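Local structure of hypothetical protein Rv2632c/MT2708 (Mycobacterium tuberculosis, 2FGG) at residues A[13-26]-A[56-68]. The protein is of unknown function, a small mycobacterial protein of the Rv2632c-like family, related to Rv1738 of the same organism. Sequence-based numbering, arbitrary orientation.
Sequences IDVLIEEHDERTRA and GDELAIARALSDL
Ala26 sits against Ala60 and Ala64 of the helix, its CB 3.7 Å from Ala60 CB, and this small-on-small packing shows how alanines let a helix lie close to a β-sheet. The axis of the short segment 24-26, part of the middle strand, passes 6.9 Å from that of helix 56-68, at 37° to it; the axis of edge strand 14-19 stays 9.2 Å from the helix axis. The same face continues at Gly56, where Thr24 presses its methyl onto the backbone, CG2 lying 3.8 Å from Gly56 CA. With no side chain on Gly56, the threonine can come this near.

Larger aliphatic groups span the wider gap to the edge strand, in a partly exposed layer. Ile61 CG1 lies 3.9 Å from Ile17 CG1, and its CD1 meets Ile17 CD1, while Val15 crosses it at about a right angle through CG1. Ile61 holds CG1 anti to its carbonyl carbon (chi1 -63°), which directs the branch back to the sheet although the side chain leaves the helix flank. Farther along, Ile13 CG2 touches Leu68 CD2, and both side chains also pack on Leu30 of the middle strand.

At the hairpin end two carboxylates are brought together. Glu19 OE1 comes 3.3 Å from Asp57 OD1, two acceptors of like charge with carboxylate planes 59° apart, and Ile17 CG2 rests 3.5 Å from the same Asp57 oxygen. Such proximity would probably raise the pKa of one acid, or be eased by solvent or ions.

Arg25 and Glu18 both point away from the helix, and Arg25 NH1 forms a salt bridge with Glu18 OE1. Segment 56-68 thus meets 13-26 through apolar contact without a direct hydrogen bond or salt bridge, alanines allowing the close spacing and branched side chains lining the flank, while Arg63 and Asp67 of the same helix bond to Leu42 O and Val40 N of strand 35-43.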
loop_
_atom_site.group_PDB
_atom_site.type_symbol
_atom_site.label_atom_id
_atom_site.label_comp_id
_atom_site.label_asym_id
_atom_site.label_seq_id
_atom_site.Cartn_x
_atom_site.Cartn_y
_atom_site.Cartn_z
ATOM N N ILE A 13 -3.494 8.557 -2.258
ATOM C CA ILE A 13 -2.428 7.587 -2.253
ATOM C C ILE A 13 -1.853 7.610 -3.662
ATOM O O ILE A 13 -2.583 7.433 -4.635
ATOM C CB ILE A 13 -2.950 6.192 -1.857
ATOM C CG1 ILE A 13 -3.409 6.207 -0.398
ATOM C CG2 ILE A 13 -1.879 5.128 -2.041
ATOM C CD1 ILE A 13 -4.399 5.140 -0.075
ATOM N N ASP A 14 -0.552 7.868 -3.756
ATOM C CA ASP A 14 0.148 7.975 -5.030
ATOM C C ASP A 14 0.752 6.625 -5.410
ATOM O O ASP A 14 1.700 6.172 -4.771
ATOM C CB ASP A 14 1.252 9.033 -4.931
ATOM C CG ASP A 14 0.707 10.452 -4.733
ATOM O OD1 ASP A 14 -0.262 10.843 -5.417
ATOM O OD2 ASP A 14 1.270 11.194 -3.901
ATOM N N VAL A 15 0.210 5.992 -6.450
ATOM C CA VAL A 15 0.679 4.668 -6.890
ATOM C C VAL A 15 1.596 4.773 -8.101
ATOM O O VAL A 15 1.260 5.432 -9.076
ATOM C CB VAL A 15 -0.490 3.705 -7.244
ATOM C CG1 VAL A 15 0.038 2.301 -7.532
ATOM C CG2 VAL A 15 -1.508 3.659 -6.128
ATOM N N LEU A 16 2.754 4.122 -8.014
ATOM C CA LEU A 16 3.672 3.980 -9.136
ATOM C C LEU A 16 3.782 2.506 -9.505
ATOM O O LEU A 16 3.991 1.671 -8.636
ATOM C CB LEU A 16 5.047 4.540 -8.763
ATOM C CG LEU A 16 6.259 4.294 -9.671
ATOM C CD1 LEU A 16 6.172 5.084 -10.970
ATOM C CD2 LEU A 16 7.545 4.627 -8.941
ATOM N N ILE A 17 3.622 2.191 -10.789
ATOM C CA ILE A 17 3.836 0.829 -11.297
ATOM C C ILE A 17 5.005 0.815 -12.275
ATOM O O ILE A 17 4.939 1.451 -13.321
ATOM C CB ILE A 17 2.592 0.253 -12.024
ATOM C CG1 ILE A 17 1.327 0.394 -11.176
ATOM C CG2 ILE A 17 2.813 -1.208 -12.409
ATOM C CD1 ILE A 17 0.467 1.575 -11.565
ATOM N N GLU A 18 6.067 0.092 -11.933
ATOM C CA GLU A 18 7.219 -0.058 -12.821
ATOM C C GLU A 18 7.329 -1.502 -13.267
ATOM O O GLU A 18 7.302 -2.412 -12.440
ATOM C CB GLU A 18 8.522 0.324 -12.125
ATOM C CG GLU A 18 8.533 1.649 -11.408
ATOM C CD GLU A 18 9.839 1.870 -10.674
ATOM O OE1 GLU A 18 9.909 1.530 -9.471
ATOM O OE2 GLU A 18 10.802 2.358 -11.307
ATOM N N GLU A 19 7.472 -1.705 -14.572
ATOM C CA GLU A 19 7.572 -3.043 -15.146
ATOM C C GLU A 19 8.992 -3.261 -15.663
ATOM O O GLU A 19 9.439 -2.565 -16.578
ATOM C CB GLU A 19 6.529 -3.218 -16.251
ATOM C CG GLU A 19 5.092 -3.043 -15.760
ATOM C CD GLU A 19 4.193 -2.373 -16.779
ATOM O OE1 GLU A 19 3.575 -1.344 -16.435
ATOM O OE2 GLU A 19 4.107 -2.866 -17.926
ATOM N N HIS A 20 9.692 -4.229 -15.073
ATOM C CA HIS A 20 11.152 -4.331 -15.225
ATOM C C HIS A 20 11.715 -4.785 -16.602
ATOM O O HIS A 20 12.349 -3.951 -17.252
ATOM C CB HIS A 20 11.816 -5.038 -14.021
ATOM C CG HIS A 20 11.759 -4.261 -12.733
ATOM N ND1 HIS A 20 12.872 -4.043 -11.945
ATOM C CD2 HIS A 20 10.724 -3.667 -12.089
ATOM C CE1 HIS A 20 12.526 -3.349 -10.875
ATOM N NE2 HIS A 20 11.227 -3.109 -10.937
ATOM N N ASP A 21 11.533 -6.025 -17.096
ATOM C CA ASP A 21 10.797 -7.179 -16.532
ATOM C C ASP A 21 11.676 -8.030 -15.567
ATOM O O ASP A 21 12.833 -7.663 -15.328
ATOM C CB ASP A 21 10.268 -8.044 -17.694
ATOM C CG ASP A 21 8.832 -7.692 -18.105
ATOM O OD1 ASP A 21 8.450 -8.030 -19.248
ATOM O OD2 ASP A 21 8.080 -7.096 -17.296
ATOM N N GLU A 22 11.189 -9.166 -15.029
ATOM C CA GLU A 22 10.000 -9.942 -15.480
ATOM C C GLU A 22 8.529 -9.501 -15.196
ATOM O O GLU A 22 7.680 -9.830 -16.030
ATOM C CB GLU A 22 10.173 -11.460 -15.213
ATOM C CG GLU A 22 9.743 -11.966 -13.821
ATOM C CD GLU A 22 10.914 -12.291 -12.892
ATOM O OE1 GLU A 22 10.705 -12.301 -11.659
ATOM O OE2 GLU A 22 12.035 -12.549 -13.390
ATOM N N ARG A 23 8.145 -8.823 -14.102
ATOM C CA ARG A 23 8.823 -8.468 -12.837
ATOM C C ARG A 23 8.326 -7.068 -12.519
ATOM O O ARG A 23 9.110 -6.140 -12.362
ATOM C CB ARG A 23 10.353 -8.475 -12.865
ATOM C CG ARG A 23 11.044 -9.043 -11.610
ATOM C CD ARG A 23 10.100 -9.235 -10.409
ATOM N NE ARG A 23 10.452 -10.440 -9.651
ATOM C CZ ARG A 23 9.637 -11.091 -8.821
ATOM N NH1 ARG A 23 8.396 -10.667 -8.617
ATOM N NH2 ARG A 23 10.066 -12.179 -8.189
ATOM N N THR A 24 7.009 -6.923 -12.447
ATOM C CA THR A 24 6.382 -5.626 -12.225
ATOM C C THR A 24 6.180 -5.307 -10.734
ATOM O O THR A 24 5.739 -6.152 -9.957
ATOM C CB THR A 24 5.090 -5.449 -13.091
ATOM O OG1 THR A 24 4.080 -4.755 -12.350
ATOM C CG2 THR A 24 4.545 -6.790 -13.563
ATOM N N ARG A 25 6.532 -4.082 -10.352
ATOM C CA ARG A 25 6.487 -3.647 -8.957
ATOM C C ARG A 25 5.645 -2.394 -8.783
ATOM O O ARG A 25 5.753 -1.450 -9.552
ATOM C CB ARG A 25 7.898 -3.371 -8.433
ATOM C CG ARG A 25 7.953 -2.939 -6.971
ATOM C CD ARG A 25 8.840 -1.713 -6.793
ATOM N NE ARG A 25 10.258 -2.052 -6.801
ATOM C CZ ARG A 25 11.238 -1.202 -7.099
ATOM N NH1 ARG A 25 10.966 0.056 -7.428
ATOM N NH2 ARG A 25 12.496 -1.619 -7.080
ATOM N N ALA A 26 4.811 -2.395 -7.754
ATOM C CA ALA A 26 4.034 -1.220 -7.410
ATOM C C ALA A 26 4.412 -0.683 -6.038
ATOM O O ALA A 26 4.703 -1.439 -5.110
ATOM C CB ALA A 26 2.549 -1.505 -7.482
ATOM N N GLY A 56 -0.266 -8.255 -14.408
ATOM C CA GLY A 56 0.899 -7.950 -13.583
ATOM C C GLY A 56 0.766 -6.664 -12.782
ATOM O O GLY A 56 1.145 -6.618 -11.616
ATOM N N ASP A 57 0.223 -5.625 -13.414
ATOM C CA ASP A 57 0.017 -4.320 -12.783
ATOM C C ASP A 57 -0.970 -4.393 -11.640
ATOM O O ASP A 57 -0.671 -3.950 -10.532
ATOM C CB ASP A 57 -0.499 -3.293 -13.795
ATOM C CG ASP A 57 0.519 -2.938 -14.849
ATOM O OD1 ASP A 57 1.664 -3.440 -14.798
ATOM O OD2 ASP A 57 0.154 -2.161 -15.754
ATOM N N GLU A 58 -2.152 -4.941 -11.903
ATOM C CA GLU A 58 -3.189 -5.031 -10.872
ATOM C C GLU A 58 -2.824 -5.961 -9.706
ATOM O O GLU A 58 -3.239 -5.727 -8.572
ATOM C CB GLU A 58 -4.547 -5.403 -11.484
ATOM C CG GLU A 58 -4.633 -6.800 -12.073
ATOM C CD GLU A 58 -5.797 -6.981 -13.017
ATOM O OE1 GLU A 58 -6.474 -5.993 -13.352
ATOM O OE2 GLU A 58 -6.030 -8.118 -13.449
ATOM N N LEU A 59 -2.052 -7.010 -9.976
ATOM C CA LEU A 59 -1.557 -7.879 -8.911
ATOM C C LEU A 59 -0.515 -7.170 -8.051
ATOM O O LEU A 59 -0.492 -7.335 -6.832
ATOM C CB LEU A 59 -0.982 -9.177 -9.481
ATOM C CG LEU A 59 -0.429 -10.234 -8.516
ATOM C CD1 LEU A 59 -1.377 -10.507 -7.362
ATOM C CD2 LEU A 59 -0.112 -11.524 -9.260
ATOM N N ALA A 60 0.355 -6.394 -8.687
ATOM C CA ALA A 60 1.342 -5.615 -7.964
ATOM C C ALA A 60 0.653 -4.570 -7.104
ATOM O O ALA A 60 1.014 -4.395 -5.950
ATOM C CB ALA A 60 2.304 -4.961 -8.912
ATOM N N ILE A 61 -0.333 -3.877 -7.661
ATOM C CA ILE A 61 -1.064 -2.862 -6.913
ATOM C C ILE A 61 -1.772 -3.496 -5.721
ATOM O O ILE A 61 -1.719 -2.973 -4.615
ATOM C CB ILE A 61 -2.092 -2.118 -7.791
ATOM C CG1 ILE A 61 -1.395 -1.352 -8.915
ATOM C CG2 ILE A 61 -2.887 -1.136 -6.960
ATOM C CD1 ILE A 61 -2.358 -0.793 -9.943
ATOM N N ALA A 62 -2.423 -4.631 -5.944
ATOM C CA ALA A 62 -3.101 -5.343 -4.875
ATOM C C ALA A 62 -2.140 -5.670 -3.727
ATOM O O ALA A 62 -2.465 -5.465 -2.568
ATOM C CB ALA A 62 -3.771 -6.602 -5.416
ATOM N N ARG A 63 -0.957 -6.170 -4.050
ATOM C CA ARG A 63 0.043 -6.501 -3.026
ATOM C C ARG A 63 0.606 -5.252 -2.336
ATOM O O ARG A 63 0.865 -5.269 -1.134
ATOM C CB ARG A 63 1.153 -7.351 -3.624
ATOM C CG ARG A 63 0.630 -8.636 -4.204
ATOM C CD ARG A 63 1.698 -9.477 -4.828
ATOM N NE ARG A 63 1.266 -10.869 -4.841
ATOM C CZ ARG A 63 1.652 -11.774 -5.728
ATOM N NH1 ARG A 63 2.486 -11.441 -6.697
ATOM N NH2 ARG A 63 1.188 -13.013 -5.650
ATOM N N ALA A 64 0.772 -4.174 -3.096
ATOM C CA ALA A 64 1.186 -2.903 -2.536
ATOM C C ALA A 64 0.166 -2.371 -1.533
ATOM O O ALA A 64 0.536 -1.902 -0.475
ATOM C CB ALA A 64 1.439 -1.898 -3.629
ATOM N N LEU A 65 -1.116 -2.443 -1.861
ATOM C CA LEU A 65 -2.164 -1.913 -0.984
ATOM C C LEU A 65 -2.352 -2.752 0.283
ATOM O O LEU A 65 -2.635 -2.204 1.341
ATOM C CB LEU A 65 -3.488 -1.778 -1.744
ATOM C CG LEU A 65 -3.544 -0.778 -2.905
ATOM C CD1 LEU A 65 -4.910 -0.830 -3.555
ATOM C CD2 LEU A 65 -3.199 0.655 -2.488
ATOM N N SER A 66 -2.202 -4.072 0.155
ATOM C CA SER A 66 -2.180 -4.998 1.285
ATOM C C SER A 66 -1.079 -4.642 2.244
ATOM O O SER A 66 -1.278 -4.653 3.452
ATOM C CB SER A 66 -1.914 -6.435 0.828
ATOM O OG SER A 66 -2.839 -6.836 -0.151
ATOM N N ASP A 67 0.101 -4.378 1.696
ATOM C CA ASP A 67 1.264 -4.022 2.488
ATOM C C ASP A 67 0.944 -2.766 3.287
ATOM O O ASP A 67 1.160 -2.715 4.490
ATOM C CB ASP A 67 2.468 -3.784 1.576
ATOM C CG ASP A 67 3.742 -3.533 2.346
ATOM O OD1 ASP A 67 3.800 -3.915 3.532
ATOM O OD2 ASP A 67 4.698 -2.965 1.777
ATOM N N LEU A 68 0.409 -1.762 2.607
ATOM C CA LEU A 68 0.118 -0.493 3.230
ATOM C C LEU A 68 -1.000 -0.653 4.255
ATOM O O LEU A 68 -0.920 -0.082 5.344
ATOM C CB LEU A 68 -0.224 0.553 2.170
ATOM C CG LEU A 68 -0.523 1.988 2.603
ATOM C CD1 LEU A 68 0.667 2.645 3.284
ATOM C CD2 LEU A 68 -0.957 2.787 1.403
#